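Local atomic coordinates of ribosomal RNA small subunit methyltransferase E (Neisseria gonorrhoeae, PDB entry 5VM8), a protein that is an RsmE-type enzyme with a trefoil-knotted domain that probably methylates N3 of a uridine in 16S ribosomal RNA, using S-adenosyl methionine as methyl donor. Residues V105-I116 / R149-G160; L185-I195 / A237-W245. One frame throughout, in Å; residues are numbered along the deposited sequence.

Contact 1: V105-I116 / R149-G160; sequences VELGVTAIQPVI and RNTVPPVLPIIG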
loop_
_atom_site.group_PDB
_atom_site.type_symbol
_atom_site.label_atom_id
_atom_site.label_comp_id
_atom_site.label_asym_id
_atom_site.label_seq_id
_atom_site.Cartn_x
_atom_site.Cartn_y
_atom_site.Cartn_z
ATOM N N VAL A 105 4.116 0.962 0.653
ATOM C CA VAL A 105 3.430 1.070 1.942
ATOM C C VAL A 105 4.335 1.731 2.978
ATOM O O VAL A 105 3.895 2.600 3.733
ATOM C CB VAL A 105 2.948 -0.316 2.420
ATOM C CG1 VAL A 105 2.436 -0.238 3.853
ATOM C CG2 VAL A 105 1.844 -0.859 1.475
ATOM N N GLU A 106 5.605 1.321 3.048
ATOM C CA GLU A 106 6.531 1.995 3.952
ATOM C C GLU A 106 6.620 3.476 3.627
ATOM O O GLU A 106 6.764 4.301 4.535
ATOM C CB GLU A 106 7.937 1.391 3.890
ATOM C CG GLU A 106 8.057 -0.059 4.352
ATOM C CD GLU A 106 9.429 -0.655 4.002
ATOM O OE1 GLU A 106 10.451 0.060 4.124
ATOM O OE2 GLU A 106 9.489 -1.788 3.511
ATOM N N LEU A 107 6.532 3.835 2.339
ATOM C CA LEU A 107 6.629 5.228 1.923
ATOM C C LEU A 107 5.295 5.960 1.999
ATOM O O LEU A 107 5.222 7.120 1.593
ATOM C CB LEU A 107 7.194 5.315 0.512
ATOM C CG LEU A 107 8.599 4.728 0.412
ATOM C CD1 LEU A 107 8.989 4.473 -1.025
ATOM C CD2 LEU A 107 9.621 5.668 1.067
ATOM N N GLY A 108 4.242 5.312 2.489
ATOM C CA GLY A 108 3.031 6.001 2.867
ATOM C C GLY A 108 1.929 6.058 1.832
ATOM O O GLY A 108 1.008 6.870 1.987
ATOM N N VAL A 109 1.988 5.229 0.793
ATOM C CA VAL A 109 0.948 5.243 -0.230
ATOM C C VAL A 109 -0.399 4.955 0.426
ATOM O O VAL A 109 -0.481 4.187 1.394
ATOM C CB VAL A 109 1.307 4.232 -1.338
ATOM C CG1 VAL A 109 0.959 2.788 -0.934
ATOM C CG2 VAL A 109 0.686 4.607 -2.642
ATOM N N THR A 110 -1.457 5.621 -0.052
ATOM C CA THR A 110 -2.751 5.501 0.623
ATOM C C THR A 110 -3.653 4.443 0.007
ATOM O O THR A 110 -4.533 3.929 0.699
ATOM C CB THR A 110 -3.514 6.834 0.669
ATOM O OG1 THR A 110 -4.359 6.945 -0.483
ATOM C CG2 THR A 110 -2.575 7.992 0.716
ATOM N N ALA A 111 -3.477 4.112 -1.270
ATOM C CA ALA A 111 -4.250 3.040 -1.880
ATOM C C ALA A 111 -3.482 2.492 -3.071
ATOM O O ALA A 111 -2.631 3.166 -3.649
ATOM C CB ALA A 111 -5.642 3.522 -2.311
ATOM N N ILE A 112 -3.809 1.256 -3.435
ATOM C CA ILE A 112 -3.144 0.535 -4.510
ATOM C C ILE A 112 -4.208 -0.111 -5.393
ATOM O O ILE A 112 -5.088 -0.827 -4.899
ATOM C CB ILE A 112 -2.161 -0.520 -3.968
ATOM C CG1 ILE A 112 -1.022 0.168 -3.208
ATOM C CG2 ILE A 112 -1.620 -1.371 -5.111
ATOM C CD1 ILE A 112 -0.402 -0.688 -2.093
ATOM N N GLN A 113 -4.150 0.186 -6.690
ATOM C CA GLN A 113 -5.088 -0.320 -7.688
ATOM C C GLN A 113 -4.286 -1.160 -8.670
ATOM O O GLN A 113 -3.695 -0.627 -9.617
ATOM C CB GLN A 113 -5.828 0.825 -8.386
ATOM C CG GLN A 113 -6.790 0.397 -9.500
ATOM C CD GLN A 113 -7.927 -0.482 -9.013
ATOM O OE1 GLN A 113 -8.937 0.010 -8.494
ATOM N NE2 GLN A 113 -7.765 -1.796 -9.164
ATOM N N PRO A 114 -4.207 -2.472 -8.467
ATOM C CA PRO A 114 -3.529 -3.325 -9.451
ATOM C C PRO A 114 -4.348 -3.420 -10.727
ATOM O O PRO A 114 -5.574 -3.565 -10.685
ATOM C CB PRO A 114 -3.448 -4.682 -8.748
ATOM C CG PRO A 114 -4.629 -4.682 -7.815
ATOM C CD PRO A 114 -4.838 -3.251 -7.388
ATOM N N VAL A 115 -3.666 -3.366 -11.869
ATOM C CA VAL A 115 -4.360 -3.370 -13.151
ATOM C C VAL A 115 -3.653 -4.304 -14.112
ATOM O O VAL A 115 -2.434 -4.493 -14.059
ATOM C CB VAL A 115 -4.489 -1.985 -13.842
ATOM C CG1 VAL A 115 -5.207 -0.979 -12.971
ATOM C CG2 VAL A 115 -3.140 -1.487 -14.318
ATOM N N ILE A 116 -4.443 -4.871 -15.014
ATOM C CA ILE A 116 -3.918 -5.658 -16.115
ATOM C C ILE A 116 -3.713 -4.706 -17.278
ATOM O O ILE A 116 -4.643 -4.003 -17.684
ATOM C CB ILE A 116 -4.870 -6.792 -16.509
ATOM C CG1 ILE A 116 -5.322 -7.569 -15.264
ATOM C CG2 ILE A 116 -4.167 -7.678 -17.525
ATOM C CD1 ILE A 116 -6.391 -8.586 -15.550
ATOM N N ARG A 149 2.273 1.794 10.601
ATOM C CA ARG A 149 1.049 2.432 10.146
ATOM C C ARG A 149 -0.146 1.749 10.797
ATOM O O ARG A 149 -0.277 0.528 10.734
ATOM C CB ARG A 149 0.960 2.378 8.622
ATOM C CG ARG A 149 1.888 3.383 7.967
ATOM C CD ARG A 149 1.835 3.288 6.474
ATOM N NE ARG A 149 0.524 3.665 5.970
ATOM C CZ ARG A 149 0.229 3.798 4.686
ATOM N NH1 ARG A 149 1.166 3.595 3.773
ATOM N NH2 ARG A 149 -0.997 4.132 4.318
ATOM N N ASN A 150 -1.047 2.550 11.353
ATOM C CA ASN A 150 -2.295 2.054 11.906
ATOM C C ASN A 150 -3.439 2.165 10.915
ATOM O O ASN A 150 -4.572 1.785 11.239
ATOM C CB ASN A 150 -2.618 2.786 13.204
ATOM C CG ASN A 150 -1.629 2.457 14.292
ATOM O OD1 ASN A 150 -0.974 1.414 14.258
ATOM N ND2 ASN A 150 -1.497 3.346 15.252
ATOM N N THR A 151 -3.162 2.711 9.734
ATOM C CA THR A 151 -4.096 2.749 8.624
ATOM C C THR A 151 -3.540 1.827 7.556
ATOM O O THR A 151 -2.368 1.935 7.188
ATOM C CB THR A 151 -4.258 4.170 8.099
ATOM O OG1 THR A 151 -4.745 4.984 9.168
ATOM C CG2 THR A 151 -5.261 4.192 6.965
ATOM N N VAL A 152 -4.356 0.867 7.110
ATOM C CA VAL A 152 -3.939 -0.133 6.147
ATOM C C VAL A 152 -4.450 0.301 4.768
ATOM O O VAL A 152 -5.673 0.416 4.594
ATOM C CB VAL A 152 -4.451 -1.534 6.508
ATOM C CG1 VAL A 152 -4.133 -2.524 5.392
ATOM C CG2 VAL A 152 -3.828 -1.999 7.823
ATOM N N PRO A 153 -3.576 0.616 3.823
ATOM C CA PRO A 153 -4.044 0.972 2.479
ATOM C C PRO A 153 -4.687 -0.234 1.822
ATOM O O PRO A 153 -4.163 -1.351 1.920
ATOM C CB PRO A 153 -2.762 1.404 1.742
ATOM C CG PRO A 153 -1.607 0.888 2.561
ATOM C CD PRO A 153 -2.111 0.726 3.976
ATOM N N PRO A 154 -5.841 -0.065 1.181
ATOM C CA PRO A 154 -6.479 -1.208 0.506
ATOM C C PRO A 154 -5.740 -1.590 -0.765
ATOM O O PRO A 154 -5.147 -0.747 -1.441
ATOM C CB PRO A 154 -7.882 -0.685 0.176
ATOM C CG PRO A 154 -7.667 0.802 -0.023
ATOM C CD PRO A 154 -6.590 1.190 0.984
ATOM N N VAL A 155 -5.749 -2.880 -1.073
ATOM C CA VAL A 155 -5.377 -3.355 -2.403
ATOM C C VAL A 155 -6.695 -3.623 -3.122
ATOM O O VAL A 155 -7.427 -4.555 -2.776
ATOM C CB VAL A 155 -4.489 -4.604 -2.359
ATOM C CG1 VAL A 155 -4.000 -4.943 -3.759
ATOM C CG2 VAL A 155 -3.316 -4.434 -1.376
ATOM N N LEU A 156 -7.032 -2.780 -4.050
ATOM C CA LEU A 156 -8.345 -2.822 -4.679
ATOM C C LEU A 156 -8.455 -3.993 -5.662
ATOM O O LEU A 156 -7.446 -4.477 -6.182
ATOM C CB LEU A 156 -8.632 -1.500 -5.376
ATOM C CG LEU A 156 -8.574 -0.274 -4.442
ATOM C CD1 LEU A 156 -8.689 1.048 -5.220
ATOM C CD2 LEU A 156 -9.653 -0.333 -3.365
ATOM N N PRO A 157 -9.671 -4.483 -5.910
ATOM C CA PRO A 157 -9.836 -5.588 -6.869
ATOM C C PRO A 157 -9.218 -5.269 -8.228
ATOM O O PRO A 157 -9.215 -4.124 -8.685
ATOM C CB PRO A 157 -11.354 -5.749 -6.968
ATOM C CG PRO A 157 -11.904 -5.160 -5.705
ATOM C CD PRO A 157 -10.945 -4.078 -5.287
ATOM N N ILE A 158 -8.640 -6.300 -8.844
ATOM C CA ILE A 158 -8.000 -6.158 -10.144
ATOM C C ILE A 158 -9.004 -5.704 -11.191
ATOM O O ILE A 158 -10.140 -6.188 -11.242
ATOM C CB ILE A 158 -7.344 -7.488 -10.558
ATOM C CG1 ILE A 158 -6.312 -7.920 -9.500
ATOM C CG2 ILE A 158 -6.771 -7.379 -11.968
ATOM C CD1 ILE A 158 -5.701 -9.273 -9.718
ATOM N N ILE A 159 -8.581 -4.762 -12.029
ATOM C CA ILE A 159 -9.315 -4.328 -13.209
ATOM C C ILE A 159 -8.324 -4.125 -14.348
ATOM O O ILE A 159 -7.112 -4.029 -14.145
ATOM C CB ILE A 159 -10.116 -3.026 -12.970
ATOM C CG1 ILE A 159 -9.244 -1.942 -12.318
ATOM C CG2 ILE A 159 -11.330 -3.292 -12.119
ATOM C CD1 ILE A 159 -10.023 -0.665 -11.931
ATOM N N GLY A 160 -8.859 -3.987 -15.556
ATOM C CA GLY A 160 -8.012 -3.675 -16.679
ATOM C C GLY A 160 -7.563 -2.229 -16.656
ATOM O O GLY A 160 -8.112 -1.382 -15.954
#

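Contact 2: L185-I195 / A237-W245; sequences LGDIRHPSGAI and AIAAMQTLW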
loop_
_atom_site.group_PDB
_atom_site.type_symbol
_atom_site.label_atom_id
_atom_site.label_comp_id
_atom_site.label_asym_id
_atom_site.label_seq_id
_atom_site.Cartn_x
_atom_site.Cartn_y
_atom_site.Cartn_z
ATOM N N LEU A 185 8.567 15.705 -12.444
ATOM C CA LEU A 185 7.573 15.645 -11.380
ATOM C C LEU A 185 7.555 16.925 -10.568
ATOM O O LEU A 185 6.496 17.337 -10.085
ATOM C CB LEU A 185 7.875 14.448 -10.481
ATOM C CG LEU A 185 6.906 14.044 -9.387
ATOM C CD1 LEU A 185 5.573 13.630 -9.962
ATOM C CD2 LEU A 185 7.551 12.914 -8.607
ATOM N N GLY A 186 8.713 17.565 -10.387
ATOM C CA GLY A 186 8.720 18.826 -9.669
ATOM C C GLY A 186 8.112 19.959 -10.471
ATOM O O GLY A 186 7.469 20.851 -9.906
ATOM N N ASP A 187 8.251 19.912 -11.794
ATOM C CA ASP A 187 7.767 20.963 -12.686
ATOM C C ASP A 187 6.275 20.864 -12.980
ATOM O O ASP A 187 5.798 21.615 -13.830
ATOM C CB ASP A 187 8.539 20.942 -14.006
ATOM C CG ASP A 187 10.010 21.225 -13.826
ATOM O OD1 ASP A 187 10.375 21.948 -12.881
ATOM O OD2 ASP A 187 10.810 20.727 -14.640
ATOM N N ILE A 188 5.531 19.962 -12.320
ATOM C CA ILE A 188 4.094 19.843 -12.557
ATOM C C ILE A 188 3.375 20.884 -11.726
ATOM O O ILE A 188 3.888 21.354 -10.709
ATOM C CB ILE A 188 3.514 18.444 -12.229
ATOM C CG1 ILE A 188 3.306 18.305 -10.723
ATOM C CG2 ILE A 188 4.315 17.288 -12.827
ATOM C CD1 ILE A 188 2.395 17.182 -10.335
ATOM N N ARG A 189 2.193 21.275 -12.204
ATOM C CA ARG A 189 1.343 22.190 -11.462
ATOM C C ARG A 189 1.196 21.659 -10.047
ATOM O O ARG A 189 1.018 20.457 -9.847
ATOM C CB ARG A 189 -0.027 22.287 -12.141
ATOM C CG ARG A 189 -0.831 23.510 -11.814
ATOM C CD ARG A 189 -2.323 23.333 -12.122
ATOM N NE ARG A 189 -2.707 23.643 -13.502
ATOM C CZ ARG A 189 -2.971 24.861 -13.956
ATOM N NH1 ARG A 189 -2.878 25.906 -13.146
ATOM N NH2 ARG A 189 -3.325 25.039 -15.227
ATOM N N HIS A 190 1.332 22.546 -9.066
ATOM C CA HIS A 190 1.269 22.133 -7.673
ATOM C C HIS A 190 -0.026 21.383 -7.421
ATOM O O HIS A 190 -1.109 21.931 -7.664
ATOM C CB HIS A 190 1.362 23.343 -6.743
ATOM C CG HIS A 190 1.680 22.987 -5.318
ATOM N ND1 HIS A 190 0.710 22.640 -4.400
ATOM C CD2 HIS A 190 2.861 22.918 -4.658
ATOM C CE1 HIS A 190 1.279 22.370 -3.239
ATOM N NE2 HIS A 190 2.584 22.534 -3.368
ATOM N N PRO A 191 0.019 20.127 -7.000
ATOM C CA PRO A 191 -1.222 19.392 -6.755
ATOM C C PRO A 191 -1.969 20.014 -5.593
ATOM O O PRO A 191 -1.374 20.391 -4.586
ATOM C CB PRO A 191 -0.757 17.964 -6.443
ATOM C CG PRO A 191 0.708 18.083 -6.106
ATOM C CD PRO A 191 1.222 19.282 -6.849
ATOM N N SER A 192 -3.276 20.162 -5.754
ATOM C CA SER A 192 -4.081 20.723 -4.679
ATOM C C SER A 192 -4.707 19.636 -3.822
ATOM O O SER A 192 -4.850 19.814 -2.609
ATOM C CB SER A 192 -5.160 21.670 -5.237
ATOM O OG SER A 192 -6.377 21.000 -5.519
ATOM N N GLY A 193 -5.099 18.518 -4.423
ATOM C CA GLY A 193 -5.727 17.465 -3.653
ATOM C C GLY A 193 -5.058 16.112 -3.781
ATOM O O GLY A 193 -3.878 15.958 -3.452
ATOM N N ALA A 194 -5.797 15.124 -4.270
ATOM C CA ALA A 194 -5.267 13.777 -4.309
ATOM C C ALA A 194 -4.422 13.570 -5.565
ATOM O O ALA A 194 -4.582 14.259 -6.583
ATOM C CB ALA A 194 -6.401 12.761 -4.237
ATOM N N ILE A 195 -3.532 12.584 -5.483
ATOM C CA ILE A 195 -2.639 12.188 -6.564
ATOM C C ILE A 195 -2.966 10.756 -6.970
ATOM O O ILE A 195 -3.156 9.882 -6.117
ATOM C CB ILE A 195 -1.159 12.294 -6.150
ATOM C CG1 ILE A 195 -0.793 13.738 -5.820
ATOM C CG2 ILE A 195 -0.235 11.723 -7.238
ATOM C CD1 ILE A 195 0.513 13.858 -5.061
ATOM N N ALA A 237 9.651 7.839 -6.922
ATOM C CA ALA A 237 8.680 8.887 -7.213
ATOM C C ALA A 237 7.821 9.200 -6.000
ATOM O O ALA A 237 7.596 10.378 -5.675
ATOM C CB ALA A 237 7.813 8.479 -8.408
ATOM N N ILE A 238 7.343 8.161 -5.310
ATOM C CA ILE A 238 6.529 8.360 -4.110
ATOM C C ILE A 238 7.326 9.087 -3.027
ATOM O O ILE A 238 6.810 10.005 -2.374
ATOM C CB ILE A 238 5.984 7.005 -3.616
ATOM C CG1 ILE A 238 5.050 6.409 -4.680
ATOM C CG2 ILE A 238 5.285 7.141 -2.272
ATOM C CD1 ILE A 238 4.600 4.948 -4.447
ATOM N N ALA A 239 8.611 8.738 -2.867
ATOM C CA ALA A 239 9.462 9.455 -1.917
ATOM C C ALA A 239 9.634 10.904 -2.344
ATOM O O ALA A 239 9.605 11.821 -1.509
ATOM C CB ALA A 239 10.831 8.766 -1.773
ATOM N N ALA A 240 9.826 11.125 -3.646
ATOM C CA ALA A 240 9.901 12.485 -4.169
ATOM C C ALA A 240 8.599 13.242 -3.916
ATOM O O ALA A 240 8.614 14.438 -3.604
ATOM C CB ALA A 240 10.216 12.450 -5.670
ATOM N N MET A 241 7.459 12.554 -4.044
ATOM C CA MET A 241 6.173 13.198 -3.778
ATOM C C MET A 241 6.034 13.558 -2.303
ATOM O O MET A 241 5.504 14.624 -1.969
ATOM C CB MET A 241 5.022 12.281 -4.204
ATOM C CG MET A 241 4.851 12.106 -5.693
ATOM S SD MET A 241 3.566 10.876 -6.114
ATOM C CE MET A 241 4.100 10.509 -7.775
ATOM N N GLN A 242 6.464 12.662 -1.401
ATOM C CA GLN A 242 6.422 12.985 0.025
ATOM C C GLN A 242 7.356 14.147 0.374
ATOM O O GLN A 242 7.113 14.864 1.356
ATOM C CB GLN A 242 6.773 11.754 0.889
ATOM C CG GLN A 242 5.856 10.510 0.725
ATOM C CD GLN A 242 4.399 10.723 1.181
ATOM O OE1 GLN A 242 3.986 11.817 1.587
ATOM N NE2 GLN A 242 3.619 9.661 1.103
ATOM N N THR A 243 8.432 14.335 -0.397
ATOM C CA THR A 243 9.371 15.430 -0.151
ATOM C C THR A 243 8.800 16.776 -0.621
ATOM O O THR A 243 8.970 17.803 0.060
ATOM C CB THR A 243 10.710 15.109 -0.828
ATOM O OG1 THR A 243 11.220 13.881 -0.311
ATOM C CG2 THR A 243 11.725 16.213 -0.621
ATOM N N LEU A 244 8.086 16.782 -1.760
ATOM C CA LEU A 244 7.482 18.013 -2.284
ATOM C C LEU A 244 6.151 18.345 -1.614
ATOM O O LEU A 244 5.849 19.513 -1.386
ATOM C CB LEU A 244 7.262 17.889 -3.795
ATOM C CG LEU A 244 8.524 17.839 -4.644
ATOM C CD1 LEU A 244 8.220 17.404 -6.061
ATOM C CD2 LEU A 244 9.163 19.216 -4.624
ATOM N N TRP A 245 5.323 17.344 -1.333
ATOM C CA TRP A 245 3.957 17.591 -0.899
ATOM C C TRP A 245 3.539 16.795 0.333
ATOM O O TRP A 245 2.433 17.024 0.838
ATOM C CB TRP A 245 2.976 17.323 -2.066
ATOM C CG TRP A 245 3.454 17.965 -3.363
ATOM C CD1 TRP A 245 3.729 19.285 -3.557
ATOM C CD2 TRP A 245 3.732 17.316 -4.621
ATOM N NE1 TRP A 245 4.173 19.499 -4.839
ATOM C CE2 TRP A 245 4.184 18.312 -5.514
ATOM C CE3 TRP A 245 3.642 16.001 -5.076
ATOM C CZ2 TRP A 245 4.539 18.034 -6.833
ATOM C CZ3 TRP A 245 4.004 15.727 -6.382
ATOM C CH2 TRP A 245 4.441 16.749 -7.247
#

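Contact 1: V105-I116 / R149-G160
Ile112 and Val155 bring the two backbones together in a single bridge, Ile112 N to Pro154 O (3.1 Å) and Leu156 N to Ile112 O (2.9 Å). The register then slips by one residue, and a short parallel ladder, 115-116 beside 159-160, closes with Ile116 N on Ile159 O (2.9 Å). Gln113 spans the slip: its chain bends at chi2 (62°), and NE2 gives one bond across to Pro157 O (2.8 Å) and another to Pro114 O of its own strand, both acceptors near the amide plane. Ile159 CD1 and Leu156 CB pack against the same amide. At the other end Arg149 bends at chi3 (65°) and holds Val109 O end-on with NH1 and NH2, while NH1 also meets Val105 O (2.9 Å) on a lone pair. The Arg149 guanidinium thus ties down the Schellman-type helix end at Gly108, whose N shares Val105 O. Pro153 CD lies over one guanidinium face, toward its rim, and Glu80 forms a salt bridge with Arg149 NH2. Pro153 and Val155 also touch helix 128-147, Ile112 packs on helix 94-106, and strand 85-90 flanks 111-116 on the side away from 159-160, the outermost strand of the parallel sheet within this chain.

Contact 2: L185-I195 / A237-W245
The C-terminal end of helix 232-244 is received by the loop joining strands 182-184 and 195-199 of the SPOUT-type methyltransferase domain, and Trp245, the first residue beyond the helix, fills the middle of the contact. Pro191 points its CG-CD edge into one face of the indole: its CG sits 3.5 Å from the centroid of the Trp245 six-membered ring, 16° off the normal, a CH-pi contact. Leu244 CB lies over the opposite face, toward its rim. With chi1 at -46°, Trp245 CG turns anti to its carbonyl carbon, and the indole reaches back into the loop. Its pyrrole edge meets the face of His190 in a T-shaped pair, planes at 81° and centroids 4.7 Å apart. At the far end of the indole, Trp245 CH2 approaches Ile188 CD1 (3.7 Å), and Leu185 O lies at the ring edge. Ile195 CD1 comes up to Trp245 CE3 at 3.8 Å, while Ile195 CG2 faces Met241 SD. One turn up the helix, Leu185 CD2 wedges between Ala240 CB (4.0 Å) and Met241 CG (4.1 Å). Leu185 and Ile188 also touch strands 173-177 and 219-222, and Met241 rests on Phe197 of strand 195-199. A connecting loop and the first residue of a central strand thus pack on the end of a helix, apolar packing as in alpha/beta domains.

Overall arrangement
Contact 1 lies near the middle of the chain, its centre about 4 Å from the chain centre, whereas contact 2 is about 17 Å out and has more exposed members. Both border the same parallel sheet: contact 1 adds strand 159-160 at one edge, and contact 2 packs helix 232-244 on the loop between strands 182-184 and 195-199. Their chemistry differs accordingly. Backbone bonds, with the buried Arg149 and the partly exposed Gln113 donating to carbonyls, dominate contact 1; contact 2 relies on apolar and aromatic packing around Trp245. The two meet where Gln242 NE2 probably hydrogen-bonds Leu107 O and Ile238 packs on Leu107, linking the turn after helix 94-106 to one side of helix 232-244.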